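Local coordinates for protein angiotensin-converting enzyme (Anopheles gambiae, PDB 6S1Y) that is a zinc metallopeptidase of the angiotensin-converting enzyme family that probably trims peptides from their C-terminal end, at residues A[113-117]-A[484-490]; A[274-280]-A[347-352]; A[286-291]-A[310-316]; A[324-329]-A[341-345]. All coordinates share one frame; numbering follows the deposited sequence.

Interaction 1 of 4, residues A[113-117]-A[484-490]. With KSN ((2~{S})-2-[[(4~{S})-4-azanyl-5-oxidanyl-5-oxidanylidene-pentanoyl]amino]pentanedioic acid), chain H.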
# COMPACT_ATOMS: atom_id res chain seq x y z
N MET A 113 -11.39 -13.73 -8.60
CA MET A 113 -11.70 -12.67 -7.64
C MET A 113 -11.38 -11.29 -8.21
O MET A 113 -12.22 -10.38 -8.17
CB MET A 113 -10.93 -12.89 -6.33
CG MET A 113 -11.21 -14.20 -5.65
SD MET A 113 -10.57 -14.26 -3.97
CE MET A 113 -8.83 -14.55 -4.25
N GLU A 114 -10.16 -11.12 -8.72
CA GLU A 114 -9.70 -9.81 -9.19
C GLU A 114 -10.56 -9.32 -10.34
O GLU A 114 -10.94 -8.15 -10.40
CB GLU A 114 -8.23 -9.90 -9.60
CG GLU A 114 -7.61 -8.65 -10.26
CD GLU A 114 -6.09 -8.71 -10.35
OE1 GLU A 114 -5.53 -9.83 -10.39
OE2 GLU A 114 -5.45 -7.63 -10.36
N SER A 115 -10.94 -10.23 -11.24
CA SER A 115 -11.79 -9.86 -12.36
C SER A 115 -13.15 -9.37 -11.87
O SER A 115 -13.69 -8.39 -12.40
CB SER A 115 -11.98 -11.07 -13.27
OG SER A 115 -13.03 -10.83 -14.19
N ASN A 116 -13.74 -10.06 -10.89
CA ASN A 116 -15.03 -9.65 -10.35
C ASN A 116 -14.93 -8.25 -9.75
O ASN A 116 -15.82 -7.41 -9.94
CB ASN A 116 -15.48 -10.69 -9.32
CG ASN A 116 -16.70 -10.27 -8.56
OD1 ASN A 116 -16.60 -9.75 -7.45
ND2 ASN A 116 -17.87 -10.48 -9.15
N TYR A 117 -13.81 -7.97 -9.06
CA TYR A 117 -13.59 -6.66 -8.46
C TYR A 117 -13.47 -5.57 -9.51
O TYR A 117 -14.10 -4.50 -9.40
CB TYR A 117 -12.32 -6.72 -7.61
CG TYR A 117 -11.92 -5.47 -6.85
CD1 TYR A 117 -11.33 -4.38 -7.51
CD2 TYR A 117 -12.08 -5.39 -5.47
CE1 TYR A 117 -10.94 -3.26 -6.82
CE2 TYR A 117 -11.69 -4.25 -4.76
CZ TYR A 117 -11.13 -3.19 -5.44
OH TYR A 117 -10.73 -2.05 -4.74
N ALA A 484 -13.83 -7.46 -0.84
CA ALA A 484 -14.17 -6.11 -1.26
C ALA A 484 -12.99 -5.16 -1.24
O ALA A 484 -13.13 -4.00 -1.61
CB ALA A 484 -15.28 -5.56 -0.37
N LYS A 485 -11.83 -5.63 -0.78
CA LYS A 485 -10.60 -4.84 -0.75
C LYS A 485 -9.66 -5.42 -1.80
O LYS A 485 -9.44 -6.64 -1.83
CB LYS A 485 -9.98 -4.87 0.64
CG LYS A 485 -8.62 -4.24 0.77
CD LYS A 485 -8.66 -2.75 0.50
CE LYS A 485 -7.24 -2.17 0.43
NZ LYS A 485 -7.20 -0.81 -0.24
N TYR A 486 -9.12 -4.54 -2.66
CA TYR A 486 -8.39 -4.98 -3.84
C TYR A 486 -7.38 -6.06 -3.49
O TYR A 486 -7.37 -7.14 -4.09
CB TYR A 486 -7.67 -3.80 -4.54
CG TYR A 486 -6.79 -4.28 -5.70
CD1 TYR A 486 -7.34 -4.70 -6.90
CD2 TYR A 486 -5.41 -4.37 -5.55
CE1 TYR A 486 -6.55 -5.16 -7.94
CE2 TYR A 486 -4.60 -4.85 -6.61
CZ TYR A 486 -5.19 -5.23 -7.80
OH TYR A 486 -4.43 -5.71 -8.85
N HIS A 487 -6.51 -5.78 -2.52
CA HIS A 487 -5.36 -6.66 -2.26
C HIS A 487 -5.78 -8.04 -1.79
O HIS A 487 -4.98 -8.99 -1.88
CB HIS A 487 -4.44 -6.02 -1.23
CG HIS A 487 -3.93 -4.68 -1.64
ND1 HIS A 487 -4.77 -3.62 -1.88
CD2 HIS A 487 -2.68 -4.24 -1.91
CE1 HIS A 487 -4.06 -2.58 -2.26
NE2 HIS A 487 -2.78 -2.93 -2.28
N VAL A 488 -7.00 -8.19 -1.28
CA VAL A 488 -7.48 -9.51 -0.91
C VAL A 488 -7.90 -10.29 -2.15
O VAL A 488 -7.48 -11.43 -2.35
CB VAL A 488 -8.63 -9.38 0.11
CG1 VAL A 488 -9.23 -10.74 0.42
CG2 VAL A 488 -8.16 -8.74 1.42
N SER A 489 -8.72 -9.66 -3.01
CA SER A 489 -9.12 -10.28 -4.26
C SER A 489 -7.93 -10.58 -5.18
O SER A 489 -8.01 -11.50 -5.99
CB SER A 489 -10.09 -9.39 -5.03
OG SER A 489 -11.42 -9.52 -4.59
N ALA A 490 -6.85 -9.79 -5.09
CA ALA A 490 -5.69 -9.97 -5.96
C ALA A 490 -4.52 -10.68 -5.29
O ALA A 490 -3.44 -10.75 -5.87
CB ALA A 490 -5.19 -8.62 -6.50
C10 KSN H . 0.10 -4.33 -7.03
C13 KSN H . 0.88 -0.31 -4.84
C17 KSN H . -4.12 1.10 -0.87
C02 KSN H . -2.74 1.79 -0.87
C03 KSN H . -1.74 1.25 -1.90
C04 KSN H . -2.30 0.49 -3.09
C05 KSN H . -1.98 1.10 -4.48
C07 KSN H . -0.50 -0.88 -5.24
C08 KSN H . -0.45 -1.87 -6.39
C09 KSN H . 0.27 -3.18 -6.03
N01 KSN H . -2.12 1.69 0.45
N06 KSN H . -1.18 0.40 -5.49
O11 KSN H . -0.87 -4.30 -7.86
O12 KSN H . 0.89 -5.33 -7.04
O14 KSN H . 1.31 0.70 -5.47
O15 KSN H . 1.55 -0.78 -3.91
O16 KSN H . -2.47 2.16 -4.78
O18 KSN H . -4.99 1.54 -1.66
O19 KSN H . -4.43 0.14 -0.12
O HOH W 1 -8.98 -1.16 -2.39

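Interaction 2 of 4, residues A[274-280]-A[347-352]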
# COMPACT_ATOMS: atom_id res chain seq x y z
N ASP A 274 -5.82 21.48 1.70
CA ASP A 274 -6.23 20.73 0.52
C ASP A 274 -6.03 21.62 -0.71
O ASP A 274 -6.72 22.63 -0.88
CB ASP A 274 -7.69 20.27 0.62
CG ASP A 274 -8.08 19.34 -0.51
OD1 ASP A 274 -7.23 19.12 -1.42
OD2 ASP A 274 -9.22 18.80 -0.49
N VAL A 275 -5.09 21.23 -1.56
CA VAL A 275 -4.68 22.01 -2.71
C VAL A 275 -5.42 21.58 -3.98
O VAL A 275 -5.02 21.94 -5.09
CB VAL A 275 -3.17 21.96 -2.93
CG1 VAL A 275 -2.45 22.33 -1.68
CG2 VAL A 275 -2.74 20.56 -3.40
N THR A 276 -6.49 20.80 -3.83
CA THR A 276 -7.21 20.32 -5.00
C THR A 276 -7.73 21.47 -5.84
O THR A 276 -7.58 21.48 -7.07
CB THR A 276 -8.36 19.41 -4.60
OG1 THR A 276 -7.84 18.20 -4.02
CG2 THR A 276 -9.21 19.06 -5.82
N ASP A 277 -8.38 22.45 -5.20
CA ASP A 277 -8.98 23.54 -5.96
C ASP A 277 -7.93 24.36 -6.71
O ASP A 277 -8.20 24.86 -7.81
CB ASP A 277 -9.80 24.45 -5.04
CG ASP A 277 -11.03 23.77 -4.48
OD1 ASP A 277 -11.35 22.64 -4.92
OD2 ASP A 277 -11.68 24.36 -3.59
N GLU A 278 -6.73 24.52 -6.15
CA GLU A 278 -5.68 25.23 -6.86
C GLU A 278 -5.12 24.38 -8.00
O GLU A 278 -4.75 24.92 -9.05
CB GLU A 278 -4.55 25.61 -5.91
CG GLU A 278 -4.87 26.81 -5.07
CD GLU A 278 -4.97 28.07 -5.91
OE1 GLU A 278 -4.18 28.20 -6.88
OE2 GLU A 278 -5.85 28.92 -5.63
N MET A 279 -5.04 23.06 -7.80
CA MET A 279 -4.61 22.19 -8.90
C MET A 279 -5.56 22.33 -10.08
O MET A 279 -5.13 22.51 -11.23
CB MET A 279 -4.56 20.72 -8.45
CG MET A 279 -3.46 20.34 -7.50
SD MET A 279 -3.77 18.63 -6.90
CE MET A 279 -3.10 17.63 -8.24
N ILE A 280 -6.86 22.24 -9.82
CA ILE A 280 -7.85 22.38 -10.88
C ILE A 280 -7.74 23.76 -11.52
O ILE A 280 -7.69 23.90 -12.74
CB ILE A 280 -9.26 22.14 -10.31
CG1 ILE A 280 -9.43 20.66 -10.00
CG2 ILE A 280 -10.33 22.64 -11.26
CD1 ILE A 280 -10.63 20.35 -9.12
N VAL A 347 -7.55 14.53 -11.01
CA VAL A 347 -6.85 15.76 -10.65
C VAL A 347 -7.35 16.16 -9.27
O VAL A 347 -8.34 16.89 -9.12
CB VAL A 347 -7.06 16.87 -11.68
CG1 VAL A 347 -6.39 18.16 -11.21
CG2 VAL A 347 -6.48 16.48 -13.05
N ASN A 348 -6.67 15.66 -8.23
CA ASN A 348 -6.89 16.10 -6.86
C ASN A 348 -5.65 15.76 -6.05
O ASN A 348 -4.73 15.07 -6.51
CB ASN A 348 -8.15 15.46 -6.25
CG ASN A 348 -8.08 13.94 -6.22
OD1 ASN A 348 -7.24 13.36 -5.55
ND2 ASN A 348 -8.97 13.30 -6.96
N MET A 349 -5.63 16.26 -4.81
CA MET A 349 -4.43 16.13 -3.98
C MET A 349 -4.17 14.68 -3.59
O MET A 349 -3.02 14.21 -3.65
CB MET A 349 -4.57 16.99 -2.72
CG MET A 349 -3.33 16.99 -1.85
SD MET A 349 -3.40 18.17 -0.46
CE MET A 349 -4.59 17.38 0.60
N ARG A 350 -5.21 13.95 -3.18
CA ARG A 350 -5.06 12.53 -2.87
C ARG A 350 -4.32 11.80 -3.99
O ARG A 350 -3.30 11.14 -3.77
CB ARG A 350 -6.45 11.93 -2.63
CG ARG A 350 -6.50 10.50 -2.12
CD ARG A 350 -7.95 10.10 -1.83
NE ARG A 350 -8.76 10.03 -3.05
CZ ARG A 350 -9.58 10.98 -3.49
NH1 ARG A 350 -10.26 10.79 -4.63
NH2 ARG A 350 -9.73 12.14 -2.82
N GLU A 351 -4.81 11.95 -5.23
CA GLU A 351 -4.19 11.28 -6.36
C GLU A 351 -2.77 11.80 -6.62
O GLU A 351 -1.90 11.04 -7.06
CB GLU A 351 -5.06 11.48 -7.61
CG GLU A 351 -6.40 10.73 -7.61
CD GLU A 351 -6.31 9.33 -8.23
OE1 GLU A 351 -7.31 8.57 -8.14
OE2 GLU A 351 -5.26 8.98 -8.79
N PHE A 352 -2.51 13.07 -6.34
CA PHE A 352 -1.15 13.59 -6.45
C PHE A 352 -0.18 12.78 -5.59
O PHE A 352 0.94 12.52 -6.01
CB PHE A 352 -1.13 15.06 -6.03
CG PHE A 352 0.04 15.85 -6.57
CD1 PHE A 352 0.60 15.56 -7.81
CD2 PHE A 352 0.56 16.90 -5.85
CE1 PHE A 352 1.68 16.31 -8.31
CE2 PHE A 352 1.64 17.66 -6.34
CZ PHE A 352 2.19 17.36 -7.58

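Interaction 3 of 4, residues A[286-291]-A[310-316]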
# COMPACT_ATOMS: atom_id res chain seq x y z
N PRO A 286 -3.27 14.99 -15.48
CA PRO A 286 -2.48 13.84 -15.03
C PRO A 286 -1.02 13.90 -15.45
O PRO A 286 -0.12 13.63 -14.63
CB PRO A 286 -3.22 12.66 -15.66
CG PRO A 286 -4.66 13.13 -15.68
CD PRO A 286 -4.59 14.60 -16.01
N ILE A 287 -0.74 14.26 -16.70
CA ILE A 287 0.65 14.26 -17.17
C ILE A 287 1.45 15.31 -16.42
O ILE A 287 2.59 15.06 -16.00
CB ILE A 287 0.71 14.47 -18.69
CG1 ILE A 287 0.76 13.12 -19.40
CG2 ILE A 287 1.91 15.30 -19.08
CD1 ILE A 287 0.41 13.20 -20.88
N LYS A 288 0.90 16.52 -16.26
CA LYS A 288 1.56 17.52 -15.44
C LYS A 288 1.90 16.95 -14.07
O LYS A 288 2.99 17.18 -13.54
CB LYS A 288 0.68 18.76 -15.33
CG LYS A 288 1.20 19.88 -14.43
CD LYS A 288 2.51 20.48 -14.92
CE LYS A 288 2.81 21.82 -14.22
NZ LYS A 288 4.26 22.21 -14.30
N MET A 289 0.99 16.14 -13.50
CA MET A 289 1.22 15.61 -12.15
C MET A 289 2.42 14.68 -12.12
O MET A 289 3.26 14.76 -11.21
CB MET A 289 -0.03 14.89 -11.64
CG MET A 289 -1.18 15.82 -11.31
SD MET A 289 -2.79 15.01 -11.30
CE MET A 289 -2.69 14.06 -9.76
N PHE A 290 2.54 13.80 -13.12
CA PHE A 290 3.70 12.91 -13.19
C PHE A 290 4.98 13.68 -13.51
O PHE A 290 6.06 13.33 -13.02
CB PHE A 290 3.45 11.81 -14.21
CG PHE A 290 2.51 10.74 -13.73
CD1 PHE A 290 1.15 10.89 -13.90
CD2 PHE A 290 2.98 9.61 -13.11
CE1 PHE A 290 0.27 9.92 -13.45
CE2 PHE A 290 2.12 8.64 -12.66
CZ PHE A 290 0.75 8.79 -12.84
N GLN A 291 4.88 14.73 -14.32
CA GLN A 291 6.04 15.57 -14.60
C GLN A 291 6.59 16.17 -13.33
O GLN A 291 7.80 16.18 -13.10
CB GLN A 291 5.66 16.66 -15.60
CG GLN A 291 5.64 16.18 -17.05
CD GLN A 291 5.01 17.16 -18.02
OE1 GLN A 291 4.12 17.95 -17.65
NE2 GLN A 291 5.45 17.11 -19.27
N TRP A 310 6.98 7.08 -20.67
CA TRP A 310 5.94 7.95 -21.21
C TRP A 310 5.20 7.30 -22.38
O TRP A 310 4.01 7.56 -22.57
CB TRP A 310 6.52 9.30 -21.64
CG TRP A 310 7.13 10.08 -20.51
CD1 TRP A 310 8.45 10.25 -20.25
CD2 TRP A 310 6.42 10.77 -19.48
NE1 TRP A 310 8.62 11.02 -19.12
CE2 TRP A 310 7.38 11.34 -18.63
CE3 TRP A 310 5.06 10.95 -19.19
CZ2 TRP A 310 7.03 12.09 -17.50
CZ3 TRP A 310 4.72 11.70 -18.09
CH2 TRP A 310 5.69 12.27 -17.26
N ASP A 311 5.90 6.48 -23.18
CA ASP A 311 5.27 5.91 -24.37
C ASP A 311 4.22 4.87 -23.99
O ASP A 311 3.12 4.86 -24.54
CB ASP A 311 6.29 5.24 -25.28
CG ASP A 311 7.26 6.21 -25.92
OD1 ASP A 311 6.90 7.40 -26.12
OD2 ASP A 311 8.40 5.74 -26.23
N LYS A 312 4.57 3.98 -23.06
CA LYS A 312 3.81 2.77 -22.79
C LYS A 312 2.99 2.82 -21.50
O LYS A 312 2.19 1.91 -21.27
CB LYS A 312 4.78 1.57 -22.75
CG LYS A 312 5.54 1.36 -24.06
CD LYS A 312 6.56 0.23 -23.95
CE LYS A 312 7.26 -0.02 -25.29
NZ LYS A 312 8.43 -0.96 -25.17
N SER A 313 3.15 3.84 -20.67
CA SER A 313 2.35 3.95 -19.45
C SER A 313 0.92 4.35 -19.76
O SER A 313 0.62 4.96 -20.78
CB SER A 313 2.96 4.96 -18.48
OG SER A 313 4.11 4.43 -17.85
N ILE A 314 0.02 3.94 -18.86
CA ILE A 314 -1.39 4.32 -18.89
C ILE A 314 -1.62 5.23 -17.68
O ILE A 314 -1.64 4.74 -16.54
CB ILE A 314 -2.29 3.08 -18.84
CG1 ILE A 314 -2.03 2.15 -20.04
CG2 ILE A 314 -3.74 3.49 -18.80
CD1 ILE A 314 -2.84 0.85 -19.97
N LEU A 315 -1.83 6.52 -17.92
CA LEU A 315 -1.90 7.52 -16.85
C LEU A 315 -3.26 8.18 -16.70
O LEU A 315 -3.41 9.06 -15.86
CB LEU A 315 -0.86 8.63 -17.08
CG LEU A 315 0.54 8.18 -17.48
CD1 LEU A 315 1.45 9.38 -17.67
CD2 LEU A 315 1.13 7.25 -16.45
N GLU A 316 -4.23 7.81 -17.53
CA GLU A 316 -5.62 8.22 -17.37
C GLU A 316 -6.46 6.97 -17.59
O GLU A 316 -5.99 6.01 -18.20
CB GLU A 316 -6.09 9.28 -18.37
CG GLU A 316 -5.36 10.61 -18.35
CD GLU A 316 -6.21 11.77 -18.91
OE1 GLU A 316 -7.27 11.53 -19.54
OE2 GLU A 316 -5.81 12.93 -18.69

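Interaction 4 of 4, residues A[324-329]-A[341-345]. With KSN ((2~{S})-2-[[(4~{S})-4-azanyl-5-oxidanyl-5-oxidanylidene-pentanoyl]amino]pentanedioic acid), chain H.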
# COMPACT_ATOMS: atom_id res chain seq x y z
N LEU A 324 -10.74 -3.12 -17.20
CA LEU A 324 -9.35 -3.12 -16.78
C LEU A 324 -9.28 -3.01 -15.28
O LEU A 324 -10.26 -2.65 -14.62
CB LEU A 324 -8.56 -1.98 -17.43
CG LEU A 324 -8.81 -0.60 -16.81
CD1 LEU A 324 -7.57 0.26 -17.00
CD2 LEU A 324 -10.05 0.04 -17.41
N VAL A 325 -8.10 -3.33 -14.74
CA VAL A 325 -7.78 -3.06 -13.35
C VAL A 325 -7.34 -1.60 -13.26
O VAL A 325 -6.27 -1.24 -13.77
CB VAL A 325 -6.68 -3.99 -12.83
CG1 VAL A 325 -6.17 -3.51 -11.45
CG2 VAL A 325 -7.18 -5.42 -12.78
N CYS A 326 -8.15 -0.77 -12.63
CA CYS A 326 -7.79 0.62 -12.42
C CYS A 326 -6.97 0.84 -11.16
O CYS A 326 -6.38 1.92 -11.00
CB CYS A 326 -9.03 1.51 -12.38
SG CYS A 326 -9.39 2.35 -13.96
N HIS A 327 -6.90 -0.15 -10.26
CA HIS A 327 -6.11 0.03 -9.05
C HIS A 327 -4.67 0.37 -9.43
O HIS A 327 -4.02 -0.38 -10.16
CB HIS A 327 -6.17 -1.22 -8.18
CG HIS A 327 -5.67 -0.97 -6.80
ND1 HIS A 327 -6.51 -0.60 -5.77
CD2 HIS A 327 -4.42 -0.94 -6.29
CE1 HIS A 327 -5.80 -0.41 -4.68
NE2 HIS A 327 -4.52 -0.60 -4.97
N ALA A 328 -4.17 1.50 -8.95
CA ALA A 328 -2.91 2.02 -9.43
C ALA A 328 -1.77 1.04 -9.20
O ALA A 328 -1.66 0.46 -8.12
CB ALA A 328 -2.58 3.35 -8.73
N SER A 329 -0.89 0.90 -10.19
CA SER A 329 0.23 -0.02 -10.03
C SER A 329 1.44 0.45 -10.81
O SER A 329 1.34 1.29 -11.70
CB SER A 329 -0.15 -1.44 -10.48
OG SER A 329 -0.74 -1.41 -11.74
N ILE A 341 3.67 2.76 -15.35
CA ILE A 341 2.61 2.95 -14.38
C ILE A 341 1.28 2.82 -15.10
O ILE A 341 1.12 3.33 -16.22
CB ILE A 341 2.74 4.32 -13.67
CG1 ILE A 341 3.88 4.25 -12.65
CG2 ILE A 341 1.41 4.72 -13.03
CD1 ILE A 341 4.24 5.58 -11.98
N LYS A 342 0.33 2.16 -14.46
CA LYS A 342 -1.05 2.10 -14.91
C LYS A 342 -1.88 2.71 -13.79
O LYS A 342 -1.99 2.12 -12.70
CB LYS A 342 -1.47 0.66 -15.23
CG LYS A 342 -2.91 0.51 -15.65
CD LYS A 342 -3.15 -0.84 -16.35
CE LYS A 342 -2.71 -2.03 -15.50
NZ LYS A 342 -3.63 -2.31 -14.38
N GLN A 343 -2.42 3.89 -14.03
CA GLN A 343 -3.15 4.63 -13.01
C GLN A 343 -4.29 5.38 -13.67
O GLN A 343 -4.10 6.07 -14.67
CB GLN A 343 -2.23 5.62 -12.28
CG GLN A 343 -2.91 6.32 -11.10
CD GLN A 343 -1.95 7.11 -10.24
OE1 GLN A 343 -0.74 6.87 -10.23
NE2 GLN A 343 -2.49 8.07 -9.48
N CYS A 344 -5.48 5.23 -13.10
CA CYS A 344 -6.65 5.96 -13.58
C CYS A 344 -6.72 7.31 -12.85
O CYS A 344 -7.66 7.65 -12.14
CB CYS A 344 -7.91 5.11 -13.43
SG CYS A 344 -7.78 3.54 -14.40
N THR A 345 -5.67 8.08 -13.10
CA THR A 345 -5.42 9.35 -12.43
C THR A 345 -6.56 10.35 -12.55
O THR A 345 -7.12 10.55 -13.63
CB THR A 345 -4.14 9.98 -13.00
OG1 THR A 345 -3.12 8.97 -13.11
CG2 THR A 345 -3.63 11.10 -12.09
C10 KSN H . 0.10 -4.33 -7.03
C13 KSN H . 0.88 -0.31 -4.84
C17 KSN H . -4.12 1.10 -0.87
C02 KSN H . -2.74 1.79 -0.87
C03 KSN H . -1.74 1.25 -1.90
C04 KSN H . -2.30 0.49 -3.09
C05 KSN H . -1.98 1.10 -4.48
C07 KSN H . -0.50 -0.88 -5.24
C08 KSN H . -0.45 -1.87 -6.39
C09 KSN H . 0.27 -3.18 -6.03
N01 KSN H . -2.12 1.69 0.45
N06 KSN H . -1.18 0.40 -5.49
O11 KSN H . -0.87 -4.30 -7.86
O12 KSN H . 0.89 -5.33 -7.04
O14 KSN H . 1.31 0.70 -5.47
O15 KSN H . 1.55 -0.78 -3.91
O16 KSN H . -2.47 2.16 -4.78
O18 KSN H . -4.99 1.54 -1.66
O19 KSN H . -4.43 0.14 -0.12
O HOH W 2 -5.73 4.30 -10.39

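Interaction 1 of 4, residues A[113-117]-A[484-490]
Tyr486 turns the edge of its ring to the face of Tyr117 while its hydroxyl is held by Glu114, one turn before Tyr117 on helix 100-119. The two rings form a T-shaped pair, centroids 5.6 Å apart and planes at 70°, and Tyr486 CA also sits over the Tyr117 face as a CH-pi contact. Because Tyr486 CG lies anti to the backbone N (chi1 174°), the ring reaches past Tyr117 to the carboxylate, and Tyr486 OH donates to Glu114 OE2 over 2.6 Å. The hydroxyl meets that oxygen from above the carboxylate plane, and Ala490 CB lies over one face of the Tyr486 ring. Helix 100-119 is thereby joined to the short helix 486-489, whose start lines the peptide pocket of this gluzincin-type peptidase. The chain of Lys485, the N-cap residue, is bent at chi2 (65°) and carries NZ to KSN O19 (2.9 Å) and to Gln255. One water accepts from Lys485 NZ (2.8 Å) and is hydrogen-bonded to Tyr117 OH at 3.1 Å, so the lysine that binds the ligand is linked through water to Tyr117. Farther from the ligand, Met113 CB packs on Ser489 O at 3.3 Å, whereas Ser489 OG is engaged by Pro483 O.

Interaction 2 of 4, residues A[274-280]-A[347-352]
Thr276 and Asn348 lie side by side, their side chains pointing the same way, with Thr276 OG1 3.5 Å from Asn348 CB. The same hydroxyl oxygen accepts from Met349 N over 3.0 Å, a fairly straight bond (161° at the hydrogen), and donates to Asp274 OD1 on the syn side of the carboxylate. Asp274 OD1 also takes Thr276 N from above that plane, which makes an Asx turn and fixes the threonine at the start of its helix. Met349 runs out from its backbone with CG anti to N (chi1 -176°) and crosses Val275 at about a right angle; its SD rests 3.8 Å from Val275 CG2 and accepts a weak bond from Val275 N. Two helix starts thus face each other: that of 276-281, and that of 349-368, the helix carrying the HExxH zinc-binding motif farther along. Asn348 is the N-cap of the latter, its OD1 receiving Glu351 N at 2.8 Å. From the other helix Met279 points across, bent at its last torsion (chi3 82°), which brings CE to 3.5 Å from Asn348 O and 3.9 Å from Phe352 CB. Its sulfur stands oblique to the Phe352 ring, a Met-aromatic contact. Nearer the surface, the Ile280 and Val347 side chains cross obliquely, with Ile280 CG1 and Val347 CG1 4.1 Å apart.

Interaction 3 of 4, residues A[286-291]-A[310-316]
The first turns of helix 286-299 pack against the end of helix 307-312 and the chain that leaves it, an apolar join in the largely helical fold of this peptidase. Leu315 and Phe290 form its centre. Leu315 CD2 lies over one face of the Phe290 ring, 4.1 Å from the centroid and 15° off the normal, a CH-pi contact displaced toward the rim at CZ. The other methyl, Leu315 CD1, lies between Phe290 CD1 (4.1 Å) and Ile287 CG1 (4.2 Å). Trp310 reaches the same helix from the end of 307-312. With CG beside its backbone N (chi1 -62°), the indole swings toward 286-291 and presents its six-membered ring: Trp310 CH2 is 3.8 Å from Phe290 CB and 3.9 Å from Gln291 CG. The Gln291 side chain crosses the indole at about a right angle, its amide plane inclined 64° to the ring. Phe290 also touches Val355 of helix 349-368, Gln343 and Thr345, while Ile287 and Gln291 border on the surface. At the start of the helix, Pro286 and Glu316 also cross at about a right angle; the proline meets Leu315 O through CB at 3.6 Å and carboxylate oxygen Glu316 OE2 through CG at 3.2 Å.

Interaction 4 of 4, residues A[324-329]-A[341-345]
Lys342 O accepts Ser329 N at 3.0 Å and also receives a CA-H...O contact from Ala328 CA at 3.4 Å. The return bond, Lys342 N to Ser329 O at 3.1 Å, completes an antiparallel hydrogen-bonded pair in the two-stranded sheet 329-332/339-342, a rare piece of strand in this helical enzyme and one that borders the peptide pocket. Ala328, just before the strand, uses its backbone O to accept KSN N06 over 2.7 Å, so the chain that pairs with Lys342 also holds the ligand's amide. His327, whose side chain leaves the backbone away from 341-345, lies beside the ligand too and stacks its ring on Tyr486. Lys342 is bent at its last two torsions (chi3 55°, chi4 74°), which folds the chain back along the loop; there NZ donates to Val325 O at 2.9 Å, and Gly41 O offers it a weak second bond. The ammonium group probably gains from these carbonyls, since Lys342 is buried. Ala328 CB packs on Gln343 CG, while the Gln343 amide reaches Glu351 on the helix 349-368. Beyond the paired strands, Cys344 centres an inverse gamma turn. The same Cys344 forms the disulfide with Cys326, its SG 2.0 Å from Cys326 SG, with a torsion of -81° about the sulfur-sulfur bond.

Interactions 1 and 4 are buried and share the ligand: Tyr486 and His487 touch His327, and Lys485 and Ala328 bond to KSN from separate parts of the chain. Their chemistry is mixed: a tyrosine-carboxylate bond and ring packing in one, a strand pair, lysine-carbonyl bond and disulfide in the other. Interactions 2 and 3 are only partly buried, farther from the chain's centre, and contain more apolar contact; interaction 2 adds hydrogen bonds at its helix starts, interaction 3 relies on side-chain packing. These two meet where Met289 CE touches Phe352 and Met279. Backbone bonds from Ile314 to Ile341 and Gln343 join interaction 3 to interaction 4, and Glu351 joins interaction 2 to Gln343.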